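Local structure of Xaa-Pro dipeptidase (Mycobacterium tuberculosis, 5E2C) at residues 95-100 / 121-126; 22-27 / 125-130; 16-21 / 90-95; 38-43 / 79-84. The protein probably acts as a metal-dependent aminopeptidase, this chain being its creatinase/prolidase-type N-terminal domain without the peptidase domain that follows. All coordinates share one frame; numbering follows the deposited sequence.

Contact 1 (95-100 / 121-126); sequences FESHVV and RASGTV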
loop_
_atom_site.group_PDB
_atom_site.type_symbol
_atom_site.label_atom_id
_atom_site.label_comp_id
_atom_site.label_asym_id
_atom_site.label_seq_id
_atom_site.Cartn_x
_atom_site.Cartn_y
_atom_site.Cartn_z
ATOM N N PHE A 95 5.936 -9.738 -5.611
ATOM C CA PHE A 95 5.310 -9.217 -4.385
ATOM C C PHE A 95 3.905 -8.768 -4.702
ATOM O O PHE A 95 3.539 -8.558 -5.871
ATOM C CB PHE A 95 6.130 -8.072 -3.779
ATOM C CG PHE A 95 6.059 -6.792 -4.570
ATOM C CD1 PHE A 95 6.926 -6.574 -5.637
ATOM C CD2 PHE A 95 5.145 -5.804 -4.247
ATOM C CE1 PHE A 95 6.858 -5.399 -6.380
ATOM C CE2 PHE A 95 5.085 -4.628 -4.981
ATOM C CZ PHE A 95 5.930 -4.431 -6.051
ATOM N N GLU A 96 3.104 -8.610 -3.654
ATOM C CA GLU A 96 1.702 -8.286 -3.842
ATOM C C GLU A 96 1.478 -6.780 -3.750
ATOM O O GLU A 96 1.285 -6.199 -2.681
ATOM C CB GLU A 96 0.842 -9.077 -2.865
ATOM C CG GLU A 96 0.916 -10.563 -3.126
ATOM C CD GLU A 96 0.065 -11.382 -2.179
ATOM O OE1 GLU A 96 0.271 -11.252 -0.957
ATOM O OE2 GLU A 96 -0.779 -12.174 -2.667
ATOM N N SER A 97 1.517 -6.150 -4.907
ATOM C CA SER A 97 1.353 -4.712 -5.010
ATOM C C SER A 97 -0.023 -4.211 -4.584
ATOM O O SER A 97 -0.171 -3.028 -4.313
ATOM C CB SER A 97 1.683 -4.253 -6.445
ATOM O OG SER A 97 0.837 -4.899 -7.363
ATOM N N HIS A 98 -1.021 -5.097 -4.482
ATOM C CA HIS A 98 -2.346 -4.706 -4.010
ATOM C C HIS A 98 -2.421 -4.485 -2.494
ATOM O O HIS A 98 -3.387 -3.902 -1.999
ATOM C CB HIS A 98 -3.427 -5.702 -4.461
ATOM C CG HIS A 98 -3.450 -6.976 -3.674
ATOM N ND1 HIS A 98 -2.545 -7.994 -3.867
ATOM C CD2 HIS A 98 -4.278 -7.394 -2.681
ATOM C CE1 HIS A 98 -2.814 -8.988 -3.034
ATOM N NE2 HIS A 98 -3.857 -8.645 -2.298
ATOM N N VAL A 99 -1.400 -4.928 -1.771
ATOM C CA VAL A 99 -1.382 -4.760 -0.329
ATOM C C VAL A 99 -0.096 -4.122 0.227
ATOM O O VAL A 99 -0.155 -3.412 1.219
ATOM C CB VAL A 99 -1.691 -6.104 0.359
ATOM C CG1 VAL A 99 -0.449 -6.952 0.503
ATOM C CG2 VAL A 99 -2.340 -5.857 1.710
ATOM N N VAL A 100 1.054 -4.347 -0.400
ATOM C CA VAL A 100 2.305 -3.730 0.063
ATOM C C VAL A 100 2.208 -2.201 -0.146
ATOM O O VAL A 100 1.826 -1.732 -1.222
ATOM C CB VAL A 100 3.544 -4.333 -0.648
ATOM C CG1 VAL A 100 4.834 -3.571 -0.315
ATOM C CG2 VAL A 100 3.692 -5.816 -0.328
ATOM N N ARG A 121 5.933 -6.800 -9.548
ATOM C CA ARG A 121 4.510 -6.851 -9.219
ATOM C C ARG A 121 3.909 -8.203 -9.633
ATOM O O ARG A 121 4.047 -8.652 -10.790
ATOM C CB ARG A 121 3.753 -5.706 -9.888
ATOM C CG ARG A 121 4.170 -4.313 -9.430
ATOM C CD ARG A 121 3.719 -3.285 -10.464
ATOM N NE ARG A 121 3.941 -1.921 -10.010
ATOM C CZ ARG A 121 5.125 -1.316 -9.943
ATOM N NH1 ARG A 121 6.244 -1.939 -10.320
ATOM N NH2 ARG A 121 5.191 -0.062 -9.499
ATOM N N ALA A 122 3.241 -8.855 -8.684
ATOM C CA ALA A 122 2.694 -10.188 -8.892
ATOM C C ALA A 122 1.332 -10.412 -8.226
ATOM O O ALA A 122 0.966 -11.558 -7.937
ATOM C CB ALA A 122 3.683 -11.238 -8.400
ATOM N N SER A 123 0.561 -9.352 -8.010
ATOM C CA SER A 123 -0.769 -9.544 -7.418
ATOM C C SER A 123 -1.643 -10.350 -8.363
ATOM O O SER A 123 -1.689 -10.081 -9.568
ATOM C CB SER A 123 -1.419 -8.224 -7.072
ATOM O OG SER A 123 -0.800 -7.679 -5.928
ATOM N N GLY A 124 -2.325 -11.350 -7.812
ATOM C CA GLY A 124 -3.188 -12.225 -8.589
ATOM C C GLY A 124 -2.646 -13.631 -8.722
ATOM O O GLY A 124 -3.369 -14.540 -9.124
ATOM N N THR A 125 -1.376 -13.820 -8.392
ATOM C CA THR A 125 -0.744 -15.106 -8.594
ATOM C C THR A 125 -1.388 -16.161 -7.689
ATOM O O THR A 125 -1.728 -17.258 -8.148
ATOM C CB THR A 125 0.775 -15.031 -8.372
ATOM O OG1 THR A 125 1.324 -14.005 -9.205
ATOM C CG2 THR A 125 1.432 -16.335 -8.747
ATOM N N VAL A 126 -1.604 -15.823 -6.424
ATOM C CA VAL A 126 -2.214 -16.795 -5.517
ATOM C C VAL A 126 -3.694 -16.999 -5.857
ATOM O O VAL A 126 -4.185 -18.120 -5.836
ATOM C CB VAL A 126 -2.082 -16.370 -4.054
ATOM C CG1 VAL A 126 -2.664 -17.451 -3.155
ATOM C CG2 VAL A 126 -0.628 -16.057 -3.714
HETATM O O HOH W 1 -1.463 -12.916 -5.221
HETATM O O HOH W 2 0.457 -6.776 -9.416
#

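Contact 2 (22-27 / 125-130); sequences ISDLIN and TVESLR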
loop_
_atom_site.group_PDB
_atom_site.type_symbol
_atom_site.label_atom_id
_atom_site.label_comp_id
_atom_site.label_asym_id
_atom_site.label_seq_id
_atom_site.Cartn_x
_atom_site.Cartn_y
_atom_site.Cartn_z
ATOM N N ILE A 22 4.450 -13.468 -0.279
ATOM C CA ILE A 22 3.015 -13.326 -0.043
ATOM C C ILE A 22 2.781 -12.500 1.230
ATOM O O ILE A 22 3.255 -12.856 2.317
ATOM C CB ILE A 22 2.333 -14.698 0.056
ATOM C CG1 ILE A 22 2.601 -15.497 -1.224
ATOM C CG2 ILE A 22 0.828 -14.552 0.254
ATOM C CD1 ILE A 22 3.721 -16.462 -1.087
ATOM N N SER A 23 2.055 -11.393 1.069
ATOM C CA SER A 23 1.818 -10.415 2.138
ATOM C C SER A 23 0.328 -10.285 2.546
ATOM O O SER A 23 0.026 -9.773 3.640
ATOM C CB SER A 23 2.326 -9.034 1.710
ATOM O OG SER A 23 3.720 -9.044 1.401
ATOM N N ASP A 24 -0.577 -10.672 1.653
ATOM C CA ASP A 24 -2.033 -10.622 1.905
ATOM C C ASP A 24 -2.341 -11.777 2.852
ATOM O O ASP A 24 -2.054 -12.924 2.543
ATOM C CB ASP A 24 -2.781 -10.738 0.556
ATOM C CG ASP A 24 -4.306 -10.659 0.687
ATOM O OD1 ASP A 24 -4.862 -11.138 1.688
ATOM O OD2 ASP A 24 -4.966 -10.139 -0.234
ATOM N N LEU A 25 -2.893 -11.471 4.019
ATOM C CA LEU A 25 -3.140 -12.488 5.029
ATOM C C LEU A 25 -4.111 -13.596 4.585
ATOM O O LEU A 25 -3.952 -14.743 4.994
ATOM C CB LEU A 25 -3.604 -11.849 6.331
ATOM C CG LEU A 25 -2.573 -10.917 6.974
ATOM C CD1 LEU A 25 -3.178 -10.328 8.236
ATOM C CD2 LEU A 25 -1.256 -11.629 7.268
ATOM N N ILE A 26 -5.062 -13.269 3.706
ATOM C CA ILE A 26 -5.931 -14.282 3.119
ATOM C C ILE A 26 -5.083 -15.292 2.359
ATOM O O ILE A 26 -5.277 -16.486 2.468
ATOM C CB ILE A 26 -6.993 -13.659 2.176
ATOM C CG1 ILE A 26 -7.948 -12.770 2.970
ATOM C CG2 ILE A 26 -7.778 -14.746 1.457
ATOM C CD1 ILE A 26 -8.863 -11.919 2.099
ATOM N N ASN A 27 -4.114 -14.807 1.592
ATOM C CA ASN A 27 -3.262 -15.695 0.824
ATOM C C ASN A 27 -2.235 -16.446 1.660
ATOM O O ASN A 27 -1.878 -17.601 1.348
ATOM C CB ASN A 27 -2.592 -14.894 -0.289
ATOM C CG ASN A 27 -3.590 -14.441 -1.326
ATOM O OD1 ASN A 27 -4.693 -15.011 -1.447
ATOM N ND2 ASN A 27 -3.224 -13.426 -2.080
ATOM N N THR A 125 -1.376 -13.820 -8.392
ATOM C CA THR A 125 -0.744 -15.106 -8.594
ATOM C C THR A 125 -1.388 -16.161 -7.689
ATOM O O THR A 125 -1.728 -17.258 -8.148
ATOM C CB THR A 125 0.775 -15.031 -8.372
ATOM O OG1 THR A 125 1.324 -14.005 -9.205
ATOM C CG2 THR A 125 1.432 -16.335 -8.747
ATOM N N VAL A 126 -1.604 -15.823 -6.424
ATOM C CA VAL A 126 -2.214 -16.795 -5.517
ATOM C C VAL A 126 -3.694 -16.999 -5.857
ATOM O O VAL A 126 -4.185 -18.120 -5.836
ATOM C CB VAL A 126 -2.082 -16.370 -4.054
ATOM C CG1 VAL A 126 -2.664 -17.451 -3.155
ATOM C CG2 VAL A 126 -0.628 -16.057 -3.714
ATOM N N GLU A 127 -4.384 -15.907 -6.176
ATOM C CA GLU A 127 -5.795 -15.940 -6.555
ATOM C C GLU A 127 -6.016 -16.875 -7.734
ATOM O O GLU A 127 -7.047 -17.552 -7.801
ATOM C CB GLU A 127 -6.291 -14.528 -6.911
ATOM C CG GLU A 127 -6.467 -13.591 -5.716
ATOM C CD GLU A 127 -5.160 -13.017 -5.149
ATOM O OE1 GLU A 127 -4.072 -13.251 -5.720
ATOM O OE2 GLU A 127 -5.229 -12.294 -4.140
ATOM N N SER A 128 -5.043 -16.940 -8.651
ATOM C CA SER A 128 -5.163 -17.787 -9.845
ATOM C C SER A 128 -5.376 -19.270 -9.513
ATOM O O SER A 128 -5.795 -20.046 -10.372
ATOM C CB SER A 128 -3.931 -17.636 -10.749
ATOM O OG SER A 128 -2.804 -18.321 -10.214
ATOM N N LEU A 129 -5.057 -19.658 -8.281
ATOM C CA LEU A 129 -5.209 -21.042 -7.837
ATOM C C LEU A 129 -6.633 -21.413 -7.377
ATOM O O LEU A 129 -6.968 -22.592 -7.297
ATOM C CB LEU A 129 -4.225 -21.319 -6.691
ATOM C CG LEU A 129 -2.760 -20.917 -6.860
ATOM C CD1 LEU A 129 -2.000 -21.176 -5.568
ATOM C CD2 LEU A 129 -2.091 -21.641 -8.016
ATOM N N ARG A 130 -7.457 -20.417 -7.084
ATOM C CA ARG A 130 -8.811 -20.661 -6.583
ATOM C C ARG A 130 -9.779 -20.996 -7.718
ATOM O O ARG A 130 -9.385 -21.049 -8.886
ATOM C CB ARG A 130 -9.277 -19.451 -5.769
ATOM C CG ARG A 130 -8.535 -19.339 -4.448
ATOM C CD ARG A 130 -8.362 -17.911 -3.962
ATOM N NE ARG A 130 -7.531 -17.902 -2.761
ATOM C CZ ARG A 130 -6.965 -16.826 -2.218
ATOM N NH1 ARG A 130 -7.117 -15.615 -2.749
ATOM N NH2 ARG A 130 -6.237 -16.969 -1.122
HETATM O O HOH W 3 -6.874 -12.187 -1.993
#

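Contact 3 (16-21 / 90-95); sequences GLDAML and VGKLGF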
loop_
_atom_site.group_PDB
_atom_site.type_symbol
_atom_site.label_atom_id
_atom_site.label_comp_id
_atom_site.label_asym_id
_atom_site.label_seq_id
_atom_site.Cartn_x
_atom_site.Cartn_y
_atom_site.Cartn_z
ATOM N N GLY A 16 7.560 -16.204 -14.847
ATOM C CA GLY A 16 8.952 -15.771 -15.006
ATOM C C GLY A 16 9.612 -15.299 -13.720
ATOM O O GLY A 16 10.597 -14.557 -13.758
ATOM N N LEU A 17 9.082 -15.740 -12.578
ATOM C CA LEU A 17 9.640 -15.400 -11.269
ATOM C C LEU A 17 10.409 -16.570 -10.662
ATOM O O LEU A 17 10.128 -17.728 -10.965
ATOM C CB LEU A 17 8.516 -15.005 -10.295
ATOM C CG LEU A 17 7.526 -13.937 -10.758
ATOM C CD1 LEU A 17 6.307 -13.910 -9.837
ATOM C CD2 LEU A 17 8.222 -12.595 -10.808
ATOM N N ASP A 18 11.346 -16.264 -9.767
ATOM C CA ASP A 18 12.113 -17.277 -9.045
ATOM C C ASP A 18 11.575 -17.525 -7.643
ATOM O O ASP A 18 11.854 -18.570 -7.042
ATOM C CB ASP A 18 13.574 -16.861 -8.985
ATOM C CG ASP A 18 14.128 -16.579 -10.363
ATOM O OD1 ASP A 18 14.161 -17.525 -11.171
ATOM O OD2 ASP A 18 14.481 -15.422 -10.663
ATOM N N ALA A 19 10.799 -16.569 -7.135
ATOM C CA ALA A 19 10.148 -16.687 -5.816
ATOM C C ALA A 19 9.052 -15.638 -5.726
ATOM O O ALA A 19 8.956 -14.731 -6.567
ATOM C CB ALA A 19 11.152 -16.514 -4.682
HETATM N N MSE A 20 8.208 -15.792 -4.714
HETATM C CA MSE A 20 7.156 -14.852 -4.440
HETATM C C MSE A 20 7.052 -14.620 -2.961
HETATM O O MSE A 20 7.088 -15.565 -2.150
HETATM C CB MSE A 20 5.851 -15.436 -4.935
HETATM C CG MSE A 20 4.757 -14.485 -4.548
HETATM SE SE MSE A 20 3.374 -14.578 -5.877
HETATM C CE MSE A 20 2.317 -13.053 -5.199
ATOM N N LEU A 21 6.910 -13.352 -2.618
ATOM C CA LEU A 21 6.583 -12.920 -1.264
ATOM C C LEU A 21 5.078 -12.733 -1.179
ATOM O O LEU A 21 4.486 -11.947 -1.933
ATOM C CB LEU A 21 7.258 -11.588 -0.953
ATOM C CG LEU A 21 6.905 -10.973 0.402
ATOM C CD1 LEU A 21 7.353 -11.897 1.535
ATOM C CD2 LEU A 21 7.558 -9.603 0.503
ATOM N N VAL A 90 17.728 -15.184 -5.404
ATOM C CA VAL A 90 16.512 -15.047 -6.194
ATOM C C VAL A 90 16.654 -13.890 -7.182
ATOM O O VAL A 90 16.906 -12.779 -6.777
ATOM C CB VAL A 90 15.318 -14.832 -5.228
ATOM C CG1 VAL A 90 14.069 -14.360 -5.953
ATOM C CG2 VAL A 90 15.043 -16.123 -4.496
ATOM N N GLY A 91 16.506 -14.154 -8.478
ATOM C CA GLY A 91 16.640 -13.101 -9.495
ATOM C C GLY A 91 15.446 -12.167 -9.568
ATOM O O GLY A 91 15.595 -10.942 -9.578
ATOM N N LYS A 92 14.261 -12.766 -9.639
ATOM C CA LYS A 92 13.017 -12.024 -9.693
ATOM C C LYS A 92 12.087 -12.482 -8.565
ATOM O O LYS A 92 11.697 -13.654 -8.497
ATOM C CB LYS A 92 12.367 -12.180 -11.058
ATOM C CG LYS A 92 13.229 -11.602 -12.177
ATOM C CD LYS A 92 12.451 -11.536 -13.473
ATOM C CE LYS A 92 13.271 -10.859 -14.567
ATOM N NZ LYS A 92 12.536 -10.902 -15.863
ATOM N N LEU A 93 11.751 -11.542 -7.687
ATOM C CA LEU A 93 10.911 -11.808 -6.504
ATOM C C LEU A 93 9.573 -11.110 -6.715
ATOM O O LEU A 93 9.511 -9.875 -6.790
ATOM C CB LEU A 93 11.577 -11.235 -5.252
ATOM C CG LEU A 93 10.761 -11.373 -3.951
ATOM C CD1 LEU A 93 10.471 -12.822 -3.646
ATOM C CD2 LEU A 93 11.478 -10.719 -2.786
ATOM N N GLY A 94 8.507 -11.894 -6.830
ATOM C CA GLY A 94 7.178 -11.339 -6.933
ATOM C C GLY A 94 6.738 -10.794 -5.588
ATOM O O GLY A 94 7.145 -11.304 -4.552
ATOM N N PHE A 95 5.936 -9.738 -5.611
ATOM C CA PHE A 95 5.310 -9.217 -4.385
ATOM C C PHE A 95 3.905 -8.768 -4.702
ATOM O O PHE A 95 3.539 -8.558 -5.871
ATOM C CB PHE A 95 6.130 -8.072 -3.779
ATOM C CG PHE A 95 6.059 -6.792 -4.570
ATOM C CD1 PHE A 95 6.926 -6.574 -5.637
ATOM C CD2 PHE A 95 5.145 -5.804 -4.247
ATOM C CE1 PHE A 95 6.858 -5.399 -6.380
ATOM C CE2 PHE A 95 5.085 -4.628 -4.981
ATOM C CZ PHE A 95 5.930 -4.431 -6.051
HETATM O O HOH W 4 11.532 -13.744 -16.174
#

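Contact 4 (38-43 / 79-84); sequences NGALLV and RYLAGR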
loop_
_atom_site.group_PDB
_atom_site.type_symbol
_atom_site.label_atom_id
_atom_site.label_comp_id
_atom_site.label_asym_id
_atom_site.label_seq_id
_atom_site.Cartn_x
_atom_site.Cartn_y
_atom_site.Cartn_z
ATOM N N ASN A 38 -0.468 -10.913 11.782
ATOM C CA ASN A 38 0.730 -10.452 11.110
ATOM C C ASN A 38 1.545 -11.640 10.630
ATOM O O ASN A 38 1.872 -12.538 11.396
ATOM C CB ASN A 38 1.582 -9.595 12.036
ATOM C CG ASN A 38 2.772 -8.980 11.319
ATOM O OD1 ASN A 38 2.661 -8.498 10.178
ATOM N ND2 ASN A 38 3.909 -9.022 11.959
ATOM N N GLY A 39 1.879 -11.640 9.351
ATOM C CA GLY A 39 2.562 -12.777 8.780
ATOM C C GLY A 39 2.872 -12.549 7.324
ATOM O O GLY A 39 2.188 -11.784 6.647
ATOM N N ALA A 40 3.915 -13.216 6.850
ATOM C CA ALA A 40 4.265 -13.190 5.446
ATOM C C ALA A 40 4.903 -14.530 5.116
ATOM O O ALA A 40 5.381 -15.245 5.992
ATOM C CB ALA A 40 5.215 -12.038 5.148
ATOM N N LEU A 41 4.886 -14.875 3.842
ATOM C CA LEU A 41 5.332 -16.186 3.403
ATOM C C LEU A 41 6.197 -16.008 2.159
ATOM O O LEU A 41 5.850 -15.225 1.266
ATOM C CB LEU A 41 4.118 -17.058 3.077
ATOM C CG LEU A 41 4.400 -18.504 2.707
ATOM C CD1 LEU A 41 4.865 -19.250 3.951
ATOM C CD2 LEU A 41 3.157 -19.138 2.121
ATOM N N LEU A 42 7.340 -16.686 2.135
ATOM C CA LEU A 42 8.217 -16.714 0.945
ATOM C C LEU A 42 8.122 -18.101 0.291
ATOM O O LEU A 42 8.380 -19.108 0.941
ATOM C CB LEU A 42 9.656 -16.411 1.366
ATOM C CG LEU A 42 10.749 -16.448 0.299
ATOM C CD1 LEU A 42 10.439 -15.450 -0.814
ATOM C CD2 LEU A 42 12.121 -16.189 0.918
ATOM N N VAL A 43 7.729 -18.160 -0.978
ATOM C CA VAL A 43 7.655 -19.428 -1.690
ATOM C C VAL A 43 8.584 -19.365 -2.889
ATOM O O VAL A 43 8.515 -18.396 -3.661
ATOM C CB VAL A 43 6.219 -19.711 -2.177
ATOM C CG1 VAL A 43 6.153 -21.018 -2.943
ATOM C CG2 VAL A 43 5.280 -19.757 -0.988
ATOM N N ARG A 79 9.973 -7.469 4.999
ATOM C CA ARG A 79 11.348 -7.066 4.824
ATOM C C ARG A 79 12.330 -8.208 5.111
ATOM O O ARG A 79 13.270 -8.452 4.356
ATOM C CB ARG A 79 11.615 -5.889 5.747
ATOM C CG ARG A 79 12.928 -5.236 5.516
ATOM C CD ARG A 79 13.354 -4.465 6.742
ATOM N NE ARG A 79 14.698 -4.004 6.495
ATOM C CZ ARG A 79 15.796 -4.746 6.629
ATOM N NH1 ARG A 79 15.739 -6.005 7.080
ATOM N NH2 ARG A 79 16.969 -4.208 6.324
ATOM N N TYR A 80 12.112 -8.914 6.215
ATOM C CA TYR A 80 12.937 -10.062 6.532
ATOM C C TYR A 80 12.961 -11.083 5.410
ATOM O O TYR A 80 14.030 -11.549 5.006
ATOM C CB TYR A 80 12.453 -10.722 7.824
ATOM C CG TYR A 80 13.191 -11.999 8.062
ATOM C CD1 TYR A 80 14.480 -11.978 8.591
ATOM C CD2 TYR A 80 12.643 -13.219 7.712
ATOM C CE1 TYR A 80 15.185 -13.140 8.767
ATOM C CE2 TYR A 80 13.341 -14.393 7.898
ATOM C CZ TYR A 80 14.615 -14.341 8.437
ATOM O OH TYR A 80 15.322 -15.494 8.630
ATOM N N LEU A 81 11.778 -11.420 4.889
ATOM C CA LEU A 81 11.685 -12.410 3.826
ATOM C C LEU A 81 12.281 -11.953 2.498
ATOM O O LEU A 81 12.916 -12.756 1.806
ATOM C CB LEU A 81 10.249 -12.898 3.642
ATOM C CG LEU A 81 9.756 -13.732 4.828
ATOM C CD1 LEU A 81 8.281 -14.097 4.643
ATOM C CD2 LEU A 81 10.578 -14.995 5.046
ATOM N N ALA A 82 12.114 -10.684 2.154
ATOM C CA ALA A 82 12.791 -10.152 0.978
ATOM C C ALA A 82 14.312 -10.292 1.152
ATOM O O ALA A 82 15.005 -10.686 0.215
ATOM C CB ALA A 82 12.408 -8.717 0.711
ATOM N N GLY A 83 14.821 -10.013 2.346
ATOM C CA GLY A 83 16.250 -10.173 2.605
ATOM C C GLY A 83 16.707 -11.614 2.450
ATOM O O GLY A 83 17.761 -11.882 1.862
ATOM N N ARG A 84 15.905 -12.551 2.945
ATOM C CA ARG A 84 16.163 -13.976 2.747
ATOM C C ARG A 84 16.192 -14.346 1.272
ATOM O O ARG A 84 17.064 -15.099 0.845
ATOM C CB ARG A 84 15.118 -14.826 3.483
ATOM C CG ARG A 84 15.304 -14.866 4.988
ATOM C CD ARG A 84 16.414 -15.827 5.422
ATOM N NE ARG A 84 16.165 -17.229 5.065
ATOM C CZ ARG A 84 15.586 -18.153 5.843
ATOM N NH1 ARG A 84 15.153 -17.858 7.073
ATOM N NH2 ARG A 84 15.457 -19.395 5.391
#

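Contact 1 (95-100 / 121-126)
Ser123 pushes its hydroxyl into the loop after strand 92-95, where His98 holds it twice. The backbone N of His98 donates to Ser123 OG at 3.0 Å, and His98 ND1 lies 2.7 Å from the same Ser123 OG, at the edge of the imidazole and in its plane; either atom may be the donor. His98 CG stands between its own backbone N and carbonyl carbon (chi1 77°), which folds the ring back so that ND1 and N face one oxygen.

Next to this point the strands part after a last backbone bond, Ala122 N to Phe95 O at 2.8 Å. The Phe95 ring packs against strand 118-121, with Arg121 CA over one face and its CZ 3.8 Å from Arg121 CG. Arg121 NE forms a salt bridge with Asp106 OD2 of the second subunit. A type II turn, Ala122 to Thr125, follows; Gly124 suits its positive phi, and Thr125 OG1 donates to Ala122 O at 2.8 Å. Water bridges Glu96 OE2 to the N atoms of Gly124 and Val126, while Glu96 OE1 accepts from Ser23 N and Asp24 N.

A serine, a histidine, a glutamate and water take over where strand pairing ends, fixing two irregular loops at the subunit interface, where Ser97 OG bonds Asp103 of the second subunit.

Contact 2 (22-27 / 125-130)
Asn27 slides past Val126 in the opposite direction, the valine CG1 lying 3.6 Å from Asn27 CG, and this is the close-packed heart of the contact. Deeper in, Ile22 CG1 meets Val126 CG2 at 4.1 Å, a plain apolar contact of two branched chains. Asn27 keeps CG beside its backbone N (chi1 -68°), which brings the amide to Glu127. There Asn27 ND2 donates to Glu127 OE2 at 3.1 Å in an almost straight bond (175°); the oxygen lies in the amide plane but is met from above the carboxylate plane. The other N-H has Glu96 OE2 as its partner, so a buried amide nitrogen is well served.

Asn27 belongs to the first turn of helix 25-32, which in this prolidase-type N-terminal domain follows strand 19-22 directly; Asp24 is its N-cap, Asp24 OD1 accepting from Ile26 N at 2.9 Å.

The outer side is looser. A water O lies 2.7 Å from Glu127 OE2 and bonds weakly to Asp24 OD2, and probably eases the repulsion of these like charges. Asp24 OD2 is also hydrogen-bonded to His98 NE2. Arg130 brings its guanidinium edge to Asn27 OD1, but it has two conformers and the bonds are weak, so this grip is doubtful.

Contact 3 (16-21 / 90-95)
The Asp18 carboxylate turns an edge to the start of strand 92-95: OD2 uses its anti lone pair to accept from Lys92 N at 2.9 Å. In return Asp18 N donates to Lys92 O, in its carbonyl plane, and Ala19 N adds a weak bond to the same oxygen. The short acid suits this place, reaching a backbone N-H the parallel pairing has not engaged. The other flat group, the Phe95 ring, leads away from 16-21 and packs on Val102 of the second subunit.

Gly94 N donates to Ala19 O at 2.9 Å and Leu21 N to Gly94 O at 2.8 Å, both nearly straight, and the short segments 19-21 and 92-95 run 32° apart, consistent with sheet twist. Gly94 has no side chain, which lets Leu17 CD1 settle 4.0 Å from Gly94 CA, on the face that also carries Met20, here selenomethionine. On the other face Ala19 CB touches both Val90 CG1 (3.8 Å) and Leu93 CD1 (3.9 Å); Leu93 sets its CG anti to the backbone N (chi1 177°) and, with chi2 59°, brings CD1 3.7 Å from Leu21 N. At the exposed end Lys92 NZ donates to a water, which in turn donates to Gly16 O; Gly16 ends helix 3-14 in a Schellman motif.

Helix 77-87 covers the Ala19-Leu93 face through Ala82 and Ala85, the loop residues Ala122 and Thr125 touch Met20, and strands 40-44 and 118-121 flank the pair.

Contact 4 (38-43 / 79-84)
Leu81, which buries more surface here than any other residue, reaches from helix 77-87 with both methyls on strand 40-44. Its CG sits beside the backbone N (chi1 -69°), and its two branches meet two successive residues of that face. CD1 takes Ala40, lying 3.7 Å from Ala40 CB and 3.4 Å from Ala40 O; CD2 goes to the next inward-facing residue, 4.0 Å from Leu42 CB. Alanine suits the first position, since its one methyl lets the branch come close to the backbone.

With CG anti to its backbone N (chi1 177°), Leu42 puts CD2 3.6 Å from Leu81 O and 4.2 Å from Arg84 CB. The short segments of helix and strand run 15° apart in nearly the same direction, their axes 8.5 Å from each other, as in alpha/beta packing of a helix on a sheet. Leu41 points to the far face, against Leu52 and Leu69.

Arg84 lends this contact just its aliphatic base; its chain bends away so that Arg84 NH1 donates to Tyr80 OH at 2.8 Å while NH2 forms a salt bridge with Glu70. The helix is therefore held to this strand by apolar burial and shape, with charge kept to the margin.

In the fold
All four contacts lie in one prolidase-type N-terminal domain, built on a mixed sheet. Contact 3 pairs strands 19-22 and 92-95, and contact 4 packs helix 77-87 on strand 40-44, the other neighbour of 19-22; their centres are 12 Å apart. Along the chain contact 4 closes within the span of contact 3, and contact 1 opens only after it, sharing Phe95. Contact 2 opens between the two segments of contact 3 and closes at the chain's end, so the C-terminal piece folds back onto the start of the domain. Contacts 1 and 2, centres 8 Å apart, share Thr125 and Val126; contact 1 alone of these two also reaches the second subunit.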